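Local coordinates for MaoC family protein (Mycobacterium tuberculosis H37Rv, PDB 3KHP) that probably acts as a MaoC-type dehydratase that removes water from (3R)-3-hydroxyacyl thioesters, at residues P227-L232 and V265-T270. Numbering follows the deposited sequence.
Sequences PILHGL and VFPGET
L229 and V265 pair their backbones where the approach to helix 231-245, the central helix of a hot-dog fold in the MaoC-like half, meets the loop between strands 254-261 and 271-279. The direct link is L229 N to V265 O, 2.8 Å. The other polar groups of the pair are too far apart to bond, and a water closes the gap: it donates to L229 O at 2.6 Å and accepts from V265 N at 2.9 Å. Both backbone polar groups of each residue are thus engaged. Next to them, I228 O is hydrogen-bonded to H212 ND1 of the hydratase 2 motif.

L229 runs side by side with V265, pointing the same way, because chi1 of -168° swings CG away from the backbone N; CD2 comes to 4.0 Å from V265 CG1, and both also touch T234 on the helix. I228 CG2 meets F266 CE1 at an oblique angle, 3.8 Å away, and K226 makes a cation-pi contact with the same ring. P267 CD sits 3.3 Å from P227 O, a van der Waals approach to a carbonyl.

The opposing loop is shaped by a type II turn from F266 to E269, closed by E269 N to F266 O. E269 turns its carboxylate back, salt-bridged to R298 through OE2, while OE1 receives F266 N at 2.9 Å, nearly straight at 178°, from above the carboxylate plane.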
loop_
_atom_site.group_PDB
_atom_site.type_symbol
_atom_site.label_atom_id
_atom_site.label_comp_id
_atom_site.label_asym_id
_atom_site.label_seq_id
_atom_site.Cartn_x
_atom_site.Cartn_y
_atom_site.Cartn_z
ATOM N N PRO A 227 0.802 5.917 16.872
ATOM C CA PRO A 227 1.041 6.675 15.648
ATOM C C PRO A 227 -0.246 7.265 15.075
ATOM O O PRO A 227 -1.308 6.680 15.218
ATOM C CB PRO A 227 1.645 5.637 14.710
ATOM C CG PRO A 227 2.109 4.531 15.584
ATOM C CD PRO A 227 1.252 4.519 16.785
ATOM N N ILE A 228 -0.161 8.438 14.452
ATOM C CA ILE A 228 -1.344 9.084 13.945
ATOM C C ILE A 228 -1.424 8.786 12.462
ATOM O O ILE A 228 -0.412 8.546 11.813
ATOM C CB ILE A 228 -1.349 10.601 14.218
ATOM C CG1 ILE A 228 -0.229 11.298 13.434
ATOM C CG2 ILE A 228 -1.217 10.871 15.709
ATOM C CD1 ILE A 228 -0.162 12.828 13.632
ATOM N N LEU A 229 -2.636 8.740 11.927
ATOM C CA LEU A 229 -2.805 8.607 10.504
ATOM C C LEU A 229 -2.284 9.871 9.802
ATOM O O LEU A 229 -2.445 10.996 10.297
ATOM C CB LEU A 229 -4.288 8.410 10.200
ATOM C CG LEU A 229 -4.605 7.961 8.776
ATOM C CD1 LEU A 229 -4.009 6.552 8.504
ATOM C CD2 LEU A 229 -6.080 7.995 8.540
ATOM N N HIS A 230 -1.707 9.691 8.630
ATOM C CA HIS A 230 -1.262 10.825 7.790
ATOM C C HIS A 230 -2.441 11.746 7.544
ATOM O O HIS A 230 -3.510 11.246 7.175
ATOM C CB HIS A 230 -0.821 10.363 6.423
ATOM C CG HIS A 230 0.341 9.419 6.405
ATOM N ND1 HIS A 230 0.267 8.122 6.874
ATOM C CD2 HIS A 230 1.575 9.549 5.853
ATOM C CE1 HIS A 230 1.417 7.507 6.636
ATOM N NE2 HIS A 230 2.231 8.353 6.026
ATOM N N GLY A 231 -2.254 13.072 7.732
ATOM C CA GLY A 231 -3.269 14.069 7.373
ATOM C C GLY A 231 -3.759 13.934 5.914
ATOM O O GLY A 231 -4.964 14.042 5.617
ATOM N N LEU A 232 -2.833 13.698 5.003
ATOM C CA LEU A 232 -3.210 13.532 3.614
ATOM C C LEU A 232 -4.037 12.251 3.389
ATOM O O LEU A 232 -4.800 12.183 2.417
ATOM C CB LEU A 232 -1.987 13.603 2.711
ATOM C CG LEU A 232 -1.399 15.042 2.624
ATOM C CD1 LEU A 232 -0.141 15.043 1.790
ATOM C CD2 LEU A 232 -2.463 16.071 2.075
ATOM N N VAL A 265 -5.939 12.190 13.559
ATOM C CA VAL A 265 -6.754 10.988 13.474
ATOM C C VAL A 265 -5.912 9.789 13.836
ATOM O O VAL A 265 -4.702 9.728 13.516
ATOM C CB VAL A 265 -7.324 10.815 12.039
ATOM C CG1 VAL A 265 -7.922 9.420 11.853
ATOM C CG2 VAL A 265 -8.350 11.900 11.743
ATOM N N PHE A 266 -6.513 8.798 14.478
ATOM C CA PHE A 266 -5.754 7.562 14.677
ATOM C C PHE A 266 -6.233 6.492 13.721
ATOM O O PHE A 266 -7.419 6.409 13.461
ATOM C CB PHE A 266 -5.850 7.129 16.144
ATOM C CG PHE A 266 -5.294 8.147 17.075
ATOM C CD1 PHE A 266 -3.935 8.132 17.408
ATOM C CD2 PHE A 266 -6.103 9.151 17.603
ATOM C CE1 PHE A 266 -3.407 9.095 18.283
ATOM C CE2 PHE A 266 -5.568 10.110 18.479
ATOM C CZ PHE A 266 -4.216 10.075 18.807
ATOM N N PRO A 267 -5.321 5.685 13.165
ATOM C CA PRO A 267 -5.834 4.646 12.252
ATOM C C PRO A 267 -6.759 3.702 13.013
ATOM O O PRO A 267 -6.483 3.356 14.189
ATOM C CB PRO A 267 -4.590 3.929 11.762
ATOM C CG PRO A 267 -3.394 4.706 12.301
ATOM C CD PRO A 267 -3.868 5.617 13.361
ATOM N N GLY A 268 -7.891 3.388 12.383
ATOM C CA GLY A 268 -8.938 2.570 12.992
ATOM C C GLY A 268 -10.183 3.386 13.271
ATOM O O GLY A 268 -11.270 2.841 13.416
ATOM N N GLU A 269 -10.035 4.701 13.339
ATOM C CA GLU A 269 -11.190 5.574 13.611
ATOM C C GLU A 269 -12.008 5.769 12.347
ATOM O O GLU A 269 -11.490 5.685 11.254
ATOM C CB GLU A 269 -10.750 6.929 14.172
ATOM C CG GLU A 269 -10.157 6.853 15.542
ATOM C CD GLU A 269 -9.878 8.223 16.139
ATOM O OE1 GLU A 269 -9.191 9.047 15.488
ATOM O OE2 GLU A 269 -10.342 8.451 17.286
ATOM N N THR A 270 -13.290 6.013 12.527
ATOM C CA THR A 270 -14.199 6.179 11.424
ATOM C C THR A 270 -14.348 7.625 11.145
ATOM O O THR A 270 -14.630 8.404 12.039
ATOM C CB THR A 270 -15.567 5.548 11.731
ATOM O OG1 THR A 270 -15.423 4.122 11.783
ATOM C CG2 THR A 270 -16.594 5.908 10.669
HETATM O O HOH W 1 -3.758 12.759 11.666
#